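Local coordinates for interleukin 22 (Danio rerio, PDB 4O6K), which probably acts as a secreted helical cytokine of the IL-10 family, signalling in fish immunity by binding receptors on the surface of target cells, at residues 2-7 and 84-89; 14-19 and 77-82; 32-37 and 127-132; 50-55 and 135-140. One frame throughout, in Å; residues are numbered along the deposited sequence. Where two conformers were deposited one is given.

Contact 1. Residues 2-7 and 84-89; sequences ARPTPL and HRVEQE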
loop_
_atom_site.group_PDB
_atom_site.type_symbol
_atom_site.label_atom_id
_atom_site.label_comp_id
_atom_site.label_asym_id
_atom_site.label_seq_id
_atom_site.Cartn_x
_atom_site.Cartn_y
_atom_site.Cartn_z
ATOM N N ALA A 2 -6.805 6.848 -12.373
ATOM C CA ALA A 2 -7.255 5.633 -11.694
ATOM C C ALA A 2 -8.751 5.815 -11.505
ATOM O O ALA A 2 -9.282 6.830 -11.935
ATOM C CB ALA A 2 -6.551 5.436 -10.373
ATOM N N ARG A 3 -9.427 4.857 -10.873
ATOM C CA ARG A 3 -10.852 5.040 -10.599
ATOM C C ARG A 3 -11.067 5.804 -9.278
ATOM O O ARG A 3 -11.791 6.801 -9.277
ATOM C CB ARG A 3 -11.637 3.706 -10.614
ATOM C CG ARG A 3 -10.888 2.432 -10.243
ATOM C CD ARG A 3 -11.705 1.185 -10.569
ATOM N NE ARG A 3 -11.509 0.739 -11.946
ATOM C CZ ARG A 3 -10.910 -0.398 -12.287
ATOM N NH1 ARG A 3 -10.455 -1.220 -11.351
ATOM N NH2 ARG A 3 -10.775 -0.718 -13.567
ATOM N N PRO A 4 -10.469 5.351 -8.150
ATOM C CA PRO A 4 -10.731 6.136 -6.943
ATOM C C PRO A 4 -10.042 7.488 -7.042
ATOM O O PRO A 4 -8.822 7.543 -7.193
ATOM C CB PRO A 4 -10.115 5.295 -5.819
ATOM C CG PRO A 4 -9.912 3.942 -6.405
ATOM C CD PRO A 4 -9.573 4.224 -7.832
ATOM N N THR A 5 -10.822 8.558 -6.960
ATOM C CA THR A 5 -10.329 9.914 -7.187
ATOM C C THR A 5 -9.111 10.371 -6.351
ATOM O O THR A 5 -8.330 11.192 -6.833
ATOM C CB THR A 5 -11.474 10.923 -7.001
ATOM O OG1 THR A 5 -11.938 10.892 -5.646
ATOM C CG2 THR A 5 -12.623 10.561 -7.926
ATOM N N PRO A 6 -8.943 9.868 -5.106
ATOM C CA PRO A 6 -7.726 10.292 -4.398
ATOM C C PRO A 6 -6.428 9.854 -5.077
ATOM O O PRO A 6 -5.378 10.446 -4.825
ATOM C CB PRO A 6 -7.865 9.616 -3.030
ATOM C CG PRO A 6 -9.320 9.456 -2.846
ATOM C CD PRO A 6 -9.851 9.133 -4.204
ATOM N N LEU A 7 -6.498 8.835 -5.928
ATOM C CA LEU A 7 -5.331 8.396 -6.686
ATOM C C LEU A 7 -4.926 9.448 -7.715
ATOM O O LEU A 7 -3.824 9.404 -8.263
ATOM C CB LEU A 7 -5.607 7.051 -7.364
ATOM C CG LEU A 7 -5.396 5.818 -6.481
ATOM C CD1 LEU A 7 -6.100 4.596 -7.034
ATOM C CD2 LEU A 7 -3.912 5.534 -6.358
ATOM N N HIS A 84 -7.766 4.434 3.285
ATOM C CA HIS A 84 -8.942 3.663 3.674
ATOM C C HIS A 84 -10.104 3.913 2.719
ATOM O O HIS A 84 -10.793 2.979 2.311
ATOM C CB HIS A 84 -9.364 3.996 5.105
ATOM C CG HIS A 84 -10.624 3.310 5.533
ATOM N ND1 HIS A 84 -10.744 1.937 5.583
ATOM C CD2 HIS A 84 -11.823 3.805 5.922
ATOM C CE1 HIS A 84 -11.960 1.618 5.988
ATOM N NE2 HIS A 84 -12.635 2.732 6.200
ATOM N N ARG A 85 -10.314 5.180 2.370
ATOM C CA ARG A 85 -11.364 5.559 1.431
ATOM C C ARG A 85 -11.161 4.886 0.077
ATOM O O ARG A 85 -12.111 4.389 -0.526
ATOM C CB ARG A 85 -11.414 7.079 1.267
ATOM C CG ARG A 85 -11.863 7.819 2.517
ATOM C CD ARG A 85 -12.041 9.305 2.254
ATOM N NE ARG A 85 -12.410 10.033 3.464
ATOM C CZ ARG A 85 -11.551 10.710 4.219
ATOM N NH1 ARG A 85 -10.268 10.761 3.888
ATOM N NH2 ARG A 85 -11.976 11.341 5.306
ATOM N N VAL A 86 -9.918 4.880 -0.395
ATOM C CA VAL A 86 -9.566 4.204 -1.639
ATOM C C VAL A 86 -9.874 2.710 -1.561
ATOM O O VAL A 86 -10.527 2.153 -2.445
ATOM C CB VAL A 86 -8.076 4.396 -1.983
ATOM C CG1 VAL A 86 -7.689 3.545 -3.184
ATOM C CG2 VAL A 86 -7.775 5.866 -2.238
ATOM N N GLU A 87 -9.393 2.073 -0.498
ATOM C CA GLU A 87 -9.600 0.646 -0.274
ATOM C C GLU A 87 -11.082 0.280 -0.244
ATOM O O GLU A 87 -11.493 -0.720 -0.832
ATOM C CB GLU A 87 -8.917 0.213 1.028
ATOM C CG GLU A 87 -8.801 -1.294 1.223
ATOM C CD GLU A 87 -10.076 -1.917 1.759
ATOM O OE1 GLU A 87 -10.723 -1.289 2.624
ATOM O OE2 GLU A 87 -10.433 -3.030 1.316
ATOM N N GLN A 88 -11.879 1.089 0.448
ATOM C CA GLN A 88 -13.311 0.834 0.565
ATOM C C GLN A 88 -14.015 0.875 -0.789
ATOM O O GLN A 88 -14.860 0.026 -1.078
ATOM C CB GLN A 88 -13.954 1.835 1.526
ATOM C CG GLN A 88 -13.690 1.520 2.989
ATOM C CD GLN A 88 -14.196 0.142 3.383
ATOM O OE1 GLN A 88 -13.412 -0.756 3.692
ATOM N NE2 GLN A 88 -15.512 -0.030 3.370
ATOM N N GLU A 89 -13.674 1.860 -1.613
ATOM C CA GLU A 89 -14.269 1.966 -2.942
ATOM C C GLU A 89 -13.847 0.806 -3.837
ATOM O O GLU A 89 -14.668 0.245 -4.566
ATOM C CB GLU A 89 -13.889 3.284 -3.614
ATOM C CG GLU A 89 -14.525 3.459 -4.988
ATOM C CD GLU A 89 -14.342 4.852 -5.553
ATOM O OE1 GLU A 89 -13.761 5.709 -4.856
ATOM O OE2 GLU A 89 -14.788 5.091 -6.697
HETATM O O HOH W 1 -13.626 8.039 -5.954
#
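P4, P6 and L7 gather round V86, laying the loop that leads into helix 10-24 on the flank of helix 76-93 in this all-helical cytokine bundle. The apolar part of the contact centres on V86, whose two methyls serve different partners. With CG1 anti to the backbone N (chi1 173°), that methyl meets the P4 ring at CG, 3.9 Å away, the two side chains crossing at about a right angle. It also meets L7 CD1 at 4.3 Å. The other methyl, CG2, runs alongside P6 and comes within 3.8 Å of P6 CB. Prolines suit this loop because their rings are apolar and stiff, while a beta-branched valine offers two methyls close to its helix. Cut back to an alanine, the position would probably leave both proline rings and the tip of L7 without their shared partner, opening a gap between loop and helix. V86 also touches L55 of helix 47-62, and L7 rests on Y134 and L137 of helix 130-140, so the loop closes over the core. The polar part belongs to E89. Its extended chain carries the carboxylate past P4, with OE1 3.7 Å from P4 CA. A water then spans the two segments: it accepts from T5 N at 3.0 Å and donates to E89 OE1 at 2.6 Å.

Contact 2. Residues 14-19 and 77-82; sequences NDLAAM and RNVREG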
loop_
_atom_site.group_PDB
_atom_site.type_symbol
_atom_site.label_atom_id
_atom_site.label_comp_id
_atom_site.label_asym_id
_atom_site.label_seq_id
_atom_site.Cartn_x
_atom_site.Cartn_y
_atom_site.Cartn_z
ATOM N N ASN A 14 2.351 13.534 -2.776
ATOM C CA ASN A 14 3.355 14.265 -2.010
ATOM C C ASN A 14 3.517 13.731 -0.593
ATOM O O ASN A 14 4.637 13.542 -0.117
ATOM C CB ASN A 14 3.011 15.752 -1.958
ATOM C CG ASN A 14 3.986 16.542 -1.108
ATOM O OD1 ASN A 14 5.144 16.729 -1.481
ATOM N ND2 ASN A 14 3.520 17.014 0.042
ATOM N N ASP A 15 2.393 13.500 0.078
ATOM C CA ASP A 15 2.400 12.956 1.432
ATOM C C ASP A 15 3.085 11.595 1.477
ATOM O O ASP A 15 3.842 11.302 2.402
ATOM C CB ASP A 15 0.971 12.838 1.970
ATOM C CG ASP A 15 0.396 14.174 2.397
ATOM O OD1 ASP A 15 1.176 15.139 2.545
ATOM O OD2 ASP A 15 -0.835 14.258 2.588
ATOM N N LEU A 16 2.810 10.768 0.474
ATOM C CA LEU A 16 3.422 9.447 0.374
ATOM C C LEU A 16 4.920 9.541 0.109
ATOM O O LEU A 16 5.705 8.762 0.651
ATOM C CB LEU A 16 2.740 8.629 -0.720
ATOM C CG LEU A 16 1.308 8.217 -0.381
ATOM C CD1 LEU A 16 0.630 7.615 -1.587
ATOM C CD2 LEU A 16 1.304 7.237 0.778
ATOM N N ALA A 17 5.307 10.492 -0.733
ATOM C CA ALA A 17 6.717 10.756 -0.999
ATOM C C ALA A 17 7.411 11.240 0.270
ATOM O O ALA A 17 8.548 10.862 0.551
ATOM C CB ALA A 17 6.870 11.776 -2.113
ATOM N N ALA A 18 6.746 12.128 0.976
ATOM C CA ALA A 18 7.205 12.607 2.258
ATOM C C ALA A 18 7.420 11.413 3.212
ATOM O O ALA A 18 8.436 11.302 3.803
ATOM C CB ALA A 18 6.251 13.648 2.825
ATOM N N MET A 19 6.451 10.524 3.296
ATOM C CA MET A 19 6.573 9.372 4.144
ATOM C C MET A 19 7.789 8.539 3.792
ATOM O O MET A 19 8.500 8.170 4.646
ATOM C CB MET A 19 5.347 8.473 4.110
ATOM C CG MET A 19 4.209 8.873 4.981
ATOM S SD MET A 19 3.121 7.477 5.049
ATOM C CE MET A 19 3.430 7.014 6.670
ATOM N N ARG A 77 -1.650 9.907 9.569
ATOM C CA ARG A 77 -3.067 9.856 9.912
ATOM C C ARG A 77 -3.929 10.221 8.708
ATOM O O ARG A 77 -4.897 9.529 8.396
ATOM C CB ARG A 77 -3.365 10.777 11.097
ATOM C CG ARG A 77 -4.834 10.850 11.478
ATOM C CD ARG A 77 -5.081 12.000 12.441
ATOM N NE ARG A 77 -4.886 13.301 11.809
ATOM C CZ ARG A 77 -5.842 13.996 11.203
ATOM N NH1 ARG A 77 -7.076 13.514 11.138
ATOM N NH2 ARG A 77 -5.565 15.172 10.660
ATOM N N ASN A 78 -3.572 11.311 8.038
ATOM C CA ASN A 78 -4.307 11.753 6.860
ATOM C C ASN A 78 -4.129 10.793 5.690
ATOM O O ASN A 78 -5.065 10.550 4.929
ATOM C CB ASN A 78 -3.864 13.158 6.452
ATOM C CG ASN A 78 -4.885 13.862 5.582
ATOM O OD1 ASN A 78 -5.902 14.351 6.071
ATOM N ND2 ASN A 78 -4.617 13.915 4.281
ATOM N N VAL A 79 -2.922 10.255 5.549
ATOM C CA VAL A 79 -2.646 9.246 4.530
ATOM C C VAL A 79 -3.507 8.001 4.724
ATOM O O VAL A 79 -4.174 7.553 3.792
ATOM C CB VAL A 79 -1.160 8.840 4.528
ATOM C CG1 VAL A 79 -0.938 7.632 3.631
ATOM C CG2 VAL A 79 -0.295 10.009 4.086
ATOM N N ARG A 80 -3.498 7.456 5.939
ATOM C CA ARG A 80 -4.265 6.254 6.257
ATOM C C ARG A 80 -5.754 6.429 5.977
ATOM O O ARG A 80 -6.392 5.548 5.400
ATOM C CB ARG A 80 -4.056 5.852 7.719
ATOM C CG ARG A 80 -4.776 4.566 8.105
ATOM C CD ARG A 80 -4.690 4.275 9.600
ATOM N NE ARG A 80 -5.312 5.315 10.415
ATOM C CZ ARG A 80 -4.633 6.243 11.083
ATOM N NH1 ARG A 80 -3.308 6.256 11.039
ATOM N NH2 ARG A 80 -5.279 7.152 11.800
ATOM N N GLU A 81 -6.302 7.568 6.387
ATOM C CA GLU A 81 -7.717 7.855 6.176
ATOM C C GLU A 81 -8.030 7.952 4.687
ATOM O O GLU A 81 -9.064 7.465 4.229
ATOM C CB GLU A 81 -8.120 9.143 6.895
ATOM C CG GLU A 81 -8.133 9.018 8.411
ATOM C CD GLU A 81 -8.415 10.334 9.107
ATOM O OE1 GLU A 81 -9.021 11.225 8.475
ATOM O OE2 GLU A 81 -8.034 10.475 10.288
ATOM N N GLY A 82 -7.136 8.589 3.939
ATOM C CA GLY A 82 -7.264 8.667 2.496
ATOM C C GLY A 82 -7.171 7.297 1.851
ATOM O O GLY A 82 -7.958 6.965 0.965
HETATM O O HOH W 2 -2.933 13.691 1.413
#
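D15 and V79 meet where helix 10-24 crosses helix 76-93, two members of the cytokine's helical bundle. The local axes approach to 10.3 Å at a signed crossing angle of -127°, an oblique crossing. The D15 side chain changes character along its length. At its root, CB packs against V79 CG2 at 3.8 Å, an aliphatic contact despite the acid beyond. CG stands beside the backbone N and anti to the carbonyl carbon (chi1 -76°), which takes the carboxylate past the valine to the edge of the contact. There OD2 lies 4.2 Å from N78 ND2, with carboxylate and amide planes 89° apart. A water fills in between them: it donates to D15 OD2 at 2.5 Å, while N78 ND2 gives it only a weak bond at 3.3 Å. On the inner side, V79 CG1 meets L16 CD2 at 3.6 Å and M19 SD at 4.3 Å. The branched valine thus reaches all three residues of helix 10-24 from one position, and the flexible leucine and methionine fit themselves to it. L16 continues inward onto T130 and Y134 of helix 130-140, and M19 onto L63 and Y73. No hydrogen bond joins the two segments directly: apolar packing forms the inner part of this contact, and its polar rim is linked across one water, only weakly on the N78 side.

Contact 3. Residues 32-37 and 127-132; sequences RLLPYF and IGETNT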
loop_
_atom_site.group_PDB
_atom_site.type_symbol
_atom_site.label_atom_id
_atom_site.label_comp_id
_atom_site.label_asym_id
_atom_site.label_seq_id
_atom_site.Cartn_x
_atom_site.Cartn_y
_atom_site.Cartn_z
ATOM N N ARG A 32 12.842 -5.773 -0.694
ATOM C CA ARG A 32 11.508 -5.194 -0.593
ATOM C C ARG A 32 10.502 -6.118 0.090
ATOM O O ARG A 32 10.642 -7.341 0.059
ATOM C CB ARG A 32 11.008 -4.815 -1.987
ATOM C CG ARG A 32 11.032 -5.961 -2.984
ATOM C CD ARG A 32 10.637 -5.478 -4.368
ATOM N NE ARG A 32 9.237 -5.073 -4.427
ATOM C CZ ARG A 32 8.762 -4.154 -5.261
ATOM N NH1 ARG A 32 9.580 -3.538 -6.106
ATOM N NH2 ARG A 32 7.473 -3.847 -5.247
ATOM N N LEU A 33 9.489 -5.516 0.705
ATOM C CA LEU A 33 8.415 -6.263 1.351
ATOM C C LEU A 33 7.227 -6.442 0.409
ATOM O O LEU A 33 6.610 -7.506 0.373
ATOM C CB LEU A 33 7.977 -5.567 2.641
ATOM C CG LEU A 33 9.058 -5.464 3.720
ATOM C CD1 LEU A 33 8.544 -4.713 4.939
ATOM C CD2 LEU A 33 9.561 -6.847 4.110
ATOM N N LEU A 34 6.906 -5.393 -0.346
ATOM C CA LEU A 34 5.868 -5.477 -1.368
ATOM C C LEU A 34 6.268 -6.451 -2.461
ATOM O O LEU A 34 7.411 -6.434 -2.919
ATOM C CB LEU A 34 5.597 -4.110 -2.002
ATOM C CG LEU A 34 4.665 -3.094 -1.345
ATOM C CD1 LEU A 34 4.585 -1.860 -2.226
ATOM C CD2 LEU A 34 3.283 -3.686 -1.130
ATOM N N PRO A 35 5.332 -7.316 -2.875
ATOM C CA PRO A 35 5.569 -8.109 -4.082
ATOM C C PRO A 35 5.780 -7.185 -5.275
ATOM O O PRO A 35 5.086 -6.175 -5.391
ATOM C CB PRO A 35 4.284 -8.926 -4.231
ATOM C CG PRO A 35 3.712 -8.987 -2.855
ATOM C CD PRO A 35 4.076 -7.686 -2.200
ATOM N N TYR A 36 6.721 -7.523 -6.148
ATOM C CA TYR A 36 7.021 -6.673 -7.291
ATOM C C TYR A 36 6.037 -6.901 -8.430
ATOM O O TYR A 36 5.848 -8.028 -8.888
ATOM C CB TYR A 36 8.453 -6.914 -7.775
ATOM C CG TYR A 36 8.769 -6.257 -9.100
ATOM C CD1 TYR A 36 8.943 -4.882 -9.194
ATOM C CD2 TYR A 36 8.900 -7.014 -10.258
ATOM C CE1 TYR A 36 9.233 -4.280 -10.405
ATOM C CE2 TYR A 36 9.190 -6.422 -11.472
ATOM C CZ TYR A 36 9.355 -5.055 -11.539
ATOM O OH TYR A 36 9.644 -4.461 -12.746
ATOM N N PHE A 37 5.412 -5.818 -8.880
ATOM C CA PHE A 37 4.533 -5.867 -10.040
ATOM C C PHE A 37 5.195 -5.168 -11.218
ATOM O O PHE A 37 5.454 -3.966 -11.170
ATOM C CB PHE A 37 3.183 -5.213 -9.737
ATOM C CG PHE A 37 2.221 -6.106 -9.006
ATOM C CD1 PHE A 37 2.377 -6.362 -7.654
ATOM C CD2 PHE A 37 1.152 -6.685 -9.674
ATOM C CE1 PHE A 37 1.488 -7.181 -6.981
ATOM C CE2 PHE A 37 0.261 -7.505 -9.008
ATOM C CZ PHE A 37 0.428 -7.753 -7.660
ATOM N N ILE A 127 6.243 1.128 5.327
ATOM C CA ILE A 127 5.782 2.508 5.191
ATOM C C ILE A 127 6.444 3.193 3.998
ATOM O O ILE A 127 5.784 3.886 3.219
ATOM C CB ILE A 127 6.061 3.319 6.478
ATOM C CG1 ILE A 127 4.979 3.041 7.523
ATOM C CG2 ILE A 127 6.101 4.808 6.189
ATOM C CD1 ILE A 127 5.327 3.535 8.909
ATOM N N GLY A 128 7.745 2.974 3.846
ATOM C CA GLY A 128 8.492 3.531 2.735
ATOM C C GLY A 128 8.063 2.965 1.394
ATOM O O GLY A 128 8.322 3.559 0.347
ATOM N N GLU A 129 7.408 1.809 1.424
ATOM C CA GLU A 129 6.962 1.152 0.203
ATOM C C GLU A 129 5.525 1.512 -0.170
ATOM O O GLU A 129 5.028 1.086 -1.210
ATOM C CB GLU A 129 7.091 -0.366 0.351
ATOM C CG GLU A 129 8.516 -0.847 0.579
ATOM C CD GLU A 129 8.628 -2.358 0.588
ATOM O OE1 GLU A 129 7.766 -3.022 -0.021
ATOM O OE2 GLU A 129 9.578 -2.885 1.203
ATOM N N THR A 130 4.867 2.305 0.672
ATOM C CA THR A 130 3.473 2.678 0.440
ATOM C C THR A 130 3.296 3.438 -0.873
ATOM O O THR A 130 2.318 3.236 -1.592
ATOM C CB THR A 130 2.915 3.538 1.590
ATOM O OG1 THR A 130 3.287 2.961 2.848
ATOM C CG2 THR A 130 1.401 3.624 1.506
ATOM N N ASN A 131 4.253 4.312 -1.171
ATOM C CA ASN A 131 4.246 5.086 -2.407
ATOM C C ASN A 131 4.222 4.166 -3.626
ATOM O O ASN A 131 3.516 4.430 -4.600
ATOM C CB ASN A 131 5.465 6.012 -2.456
ATOM C CG ASN A 131 5.358 7.078 -3.535
ATOM O OD1 ASN A 131 6.240 7.925 -3.668
ATOM N ND2 ASN A 131 4.266 7.059 -4.290
ATOM N N THR A 132 5.004 3.093 -3.565
ATOM C CA THR A 132 5.068 2.107 -4.642
ATOM C C THR A 132 3.738 1.368 -4.812
ATOM O O THR A 132 3.300 1.102 -5.934
ATOM C CB THR A 132 6.196 1.083 -4.390
ATOM O OG1 THR A 132 7.457 1.762 -4.344
ATOM C CG2 THR A 132 6.233 0.029 -5.490
#
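The E129 carboxylate meets the backbone N-H groups of L33 and L34, each oxygen using its syn lone pair. OE2 accepts from L33 N at 2.7 Å and OE1 from L34 N at 2.5 Å, a short bond; both are nearly straight, with angles at the hydrogen of 164° and 165°. Two parallel grips of this kind fix the rotation of the carboxylate. The other flat group, the R32 guanidinium, has Y36 CA over one face, toward the rim, and the carbonyl carbon of L34 in plane at an edge. Its NE donates to L34 O at 2.7 Å, with L34 O almost in the guanidinium plane, and T132 CG2 approaches NH2 obliquely at 4.1 Å. Glutamate suits the position because its extended chain spans the gap to a segment without regular structure, whose amides lack helical partners. L34 slides past that chain, its CD1 reaching E129 CB at 3.9 Å and T132 CB at 4.0 Å. A glutamine in place of E129 would probably leave one of the two amides facing an NH2 group instead of an acceptor, and would remove the negative charge near R32. E129 sits just before T130 of helix 130-140 and touches Y58 of helix 47-62. L33 packs on F107 and Y111 of helix 102-117, so the segment 32-37 lies between that helix and the start of helix 130-140.

Contact 4. Residues 50-55 and 135-140; sequences INARIL and HYLFES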
loop_
_atom_site.group_PDB
_atom_site.type_symbol
_atom_site.label_atom_id
_atom_site.label_comp_id
_atom_site.label_asym_id
_atom_site.label_seq_id
_atom_site.Cartn_x
_atom_site.Cartn_y
_atom_site.Cartn_z
ATOM N N ILE A 50 -5.964 -7.289 -6.262
ATOM C CA ILE A 50 -4.885 -7.924 -5.510
ATOM C C ILE A 50 -4.151 -6.893 -4.659
ATOM O O ILE A 50 -3.942 -7.095 -3.463
ATOM C CB ILE A 50 -3.874 -8.631 -6.435
ATOM C CG1 ILE A 50 -4.485 -9.902 -7.026
ATOM C CG2 ILE A 50 -2.613 -8.989 -5.668
ATOM C CD1 ILE A 50 -3.669 -10.509 -8.146
ATOM N N ASN A 51 -3.774 -5.780 -5.280
ATOM C CA ASN A 51 -3.085 -4.713 -4.569
ATOM C C ASN A 51 -4.010 -4.004 -3.587
ATOM O O ASN A 51 -3.565 -3.488 -2.562
ATOM C CB ASN A 51 -2.493 -3.705 -5.557
ATOM C CG ASN A 51 -1.246 -4.226 -6.244
ATOM O OD1 ASN A 51 -0.205 -4.406 -5.611
ATOM N ND2 ASN A 51 -1.343 -4.468 -7.545
ATOM N N ALA A 52 -5.301 -3.982 -3.905
ATOM C CA ALA A 52 -6.299 -3.389 -3.024
ATOM C C ALA A 52 -6.417 -4.172 -1.723
ATOM O O ALA A 52 -6.721 -3.610 -0.671
ATOM C CB ALA A 52 -7.648 -3.320 -3.721
ATOM N N ARG A 53 -6.174 -5.475 -1.803
ATOM C CA ARG A 53 -6.253 -6.330 -0.630
ATOM C C ARG A 53 -5.019 -6.098 0.236
ATOM O O ARG A 53 -5.086 -6.143 1.466
ATOM C CB ARG A 53 -6.362 -7.800 -1.036
ATOM C CG ARG A 53 -6.981 -8.669 0.035
ATOM C CD ARG A 53 -8.435 -8.242 0.181
ATOM N NE ARG A 53 -9.073 -8.693 1.409
ATOM C CZ ARG A 53 -10.379 -8.918 1.517
ATOM N NH1 ARG A 53 -11.170 -8.727 0.469
ATOM N NH2 ARG A 53 -10.897 -9.325 2.668
ATOM N N ILE A 54 -3.889 -5.865 -0.426
ATOM C CA ILE A 54 -2.649 -5.503 0.251
ATOM C C ILE A 54 -2.790 -4.131 0.910
ATOM O O ILE A 54 -2.285 -3.900 2.011
ATOM C CB ILE A 54 -1.457 -5.495 -0.732
ATOM C CG1 ILE A 54 -1.194 -6.907 -1.260
ATOM C CG2 ILE A 54 -0.206 -4.940 -0.068
ATOM C CD1 ILE A 54 -0.102 -6.975 -2.312
ATOM N N LEU A 55 -3.498 -3.231 0.233
ATOM C CA LEU A 55 -3.771 -1.897 0.760
ATOM C C LEU A 55 -4.564 -2.007 2.057
ATOM O O LEU A 55 -4.320 -1.268 3.013
ATOM C CB LEU A 55 -4.531 -1.051 -0.261
ATOM C CG LEU A 55 -4.870 0.369 0.194
ATOM C CD1 LEU A 55 -3.603 1.132 0.549
ATOM C CD2 LEU A 55 -5.664 1.104 -0.873
ATOM N N HIS A 135 1.333 3.485 -6.611
ATOM C CA HIS A 135 1.666 3.437 -8.029
ATOM C C HIS A 135 1.065 2.207 -8.708
ATOM O O HIS A 135 0.558 2.293 -9.827
ATOM C CB HIS A 135 3.189 3.456 -8.194
ATOM C CG HIS A 135 3.679 2.771 -9.431
ATOM N ND1 HIS A 135 3.262 3.120 -10.697
ATOM C CD2 HIS A 135 4.560 1.756 -9.592
ATOM C CE1 HIS A 135 3.861 2.346 -11.584
ATOM N NE2 HIS A 135 4.655 1.510 -10.939
ATOM N N TYR A 136 1.130 1.068 -8.026
ATOM C CA TYR A 136 0.531 -0.166 -8.525
ATOM C C TYR A 136 -0.974 -0.005 -8.705
ATOM O O TYR A 136 -1.536 -0.394 -9.729
ATOM C CB TYR A 136 0.829 -1.331 -7.579
ATOM C CG TYR A 136 2.279 -1.765 -7.577
ATOM C CD1 TYR A 136 3.182 -1.248 -8.498
ATOM C CD2 TYR A 136 2.742 -2.692 -6.654
ATOM C CE1 TYR A 136 4.506 -1.643 -8.499
ATOM C CE2 TYR A 136 4.065 -3.092 -6.647
ATOM C CZ TYR A 136 4.941 -2.565 -7.572
ATOM O OH TYR A 136 6.258 -2.960 -7.568
ATOM N N LEU A 137 -1.616 0.568 -7.693
ATOM C CA LEU A 137 -3.046 0.846 -7.732
ATOM C C LEU A 137 -3.388 1.817 -8.855
ATOM O O LEU A 137 -4.336 1.599 -9.604
ATOM C CB LEU A 137 -3.515 1.405 -6.389
ATOM C CG LEU A 137 -3.435 0.421 -5.221
ATOM C CD1 LEU A 137 -3.576 1.147 -3.894
ATOM C CD2 LEU A 137 -4.502 -0.651 -5.365
ATOM N N PHE A 138 -2.612 2.891 -8.958
ATOM C CA PHE A 138 -2.820 3.904 -9.990
ATOM C C PHE A 138 -2.877 3.290 -11.387
ATOM O O PHE A 138 -3.773 3.595 -12.168
ATOM C CB PHE A 138 -1.708 4.959 -9.928
ATOM C CG PHE A 138 -1.926 6.137 -10.842
ATOM C CD1 PHE A 138 -1.535 6.086 -12.171
ATOM C CD2 PHE A 138 -2.514 7.298 -10.368
ATOM C CE1 PHE A 138 -1.727 7.168 -13.009
ATOM C CE2 PHE A 138 -2.710 8.381 -11.202
ATOM C CZ PHE A 138 -2.315 8.316 -12.523
ATOM N N GLU A 139 -1.921 2.421 -11.694
ATOM C CA GLU A 139 -1.824 1.846 -13.030
ATOM C C GLU A 139 -2.806 0.697 -13.267
ATOM O O GLU A 139 -3.417 0.610 -14.330
ATOM C CB GLU A 139 -0.392 1.378 -13.300
ATOM C CG GLU A 139 0.619 2.510 -13.238
ATOM C CD GLU A 139 1.842 2.260 -14.094
ATOM O OE1 GLU A 139 1.971 1.147 -14.645
ATOM O OE2 GLU A 139 2.671 3.184 -14.223
ATOM N N SER A 140 -2.964 -0.176 -12.277
ATOM C CA SER A 140 -3.790 -1.366 -12.449
ATOM C C SER A 140 -5.287 -1.090 -12.308
ATOM O O SER A 140 -6.111 -1.811 -12.878
ATOM C CB SER A 140 -3.375 -2.444 -11.446
ATOM O OG SER A 140 -3.654 -2.050 -10.113
#
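N51 presents its whole side chain to helix 130-140, which runs roughly antiparallel to helix 47-62: the local axes approach to 9.6 Å, with 148° between their directions. N51 CB packs on L137 CD2 at 3.7 Å, while OD1 comes to the edge of the Y136 ring, near its plane, 3.6 Å from CD2. Asparagine suits the place, short enough to pack through CB while ND2 bonds S47 O. At A52 the backbone is met, L137 CD2 lying 3.7 Å from A52 N, while the small CB also touches L90 of helix 76-93. L137 CG lies beside its backbone N (chi1 -66°), sending one methyl to N51 and the other, CD1, to L55 CD2 at 3.7 Å. On the opposing helix, S140 OG donates to Y136 O at 2.7 Å, above the carbonyl plane. The C48-C141 disulfide ties helix 47-62 to the residue just after helix 130-140. Otherwise packing holds the interface: N51 ND2 and S140 OG bond within their own helices, and Y136 OH bonds R32.

All four contacts pair an early segment of the chain with a later one: 2-7, 14-19, 32-37 and 50-55 come first, and their partners lie from 77 onward. Along the chain, contact 2 is nested inside the loop closed by contact 1, and both use helix 76-93, their centres about 13 Å apart. The other pairs cross along the chain. Contacts 3 and 4 share helix 130-140, with centres about 10 Å apart, and meet where R32 NH2 lies 2.8 Å from Y136 OH. Contacts 1 and 4 touch as well, at about 10 Å between centres; contacts 1 and 3 are farthest apart, at about 18 Å. This interleaving draws the termini and middle of the cytokine portion into one compact helical bundle.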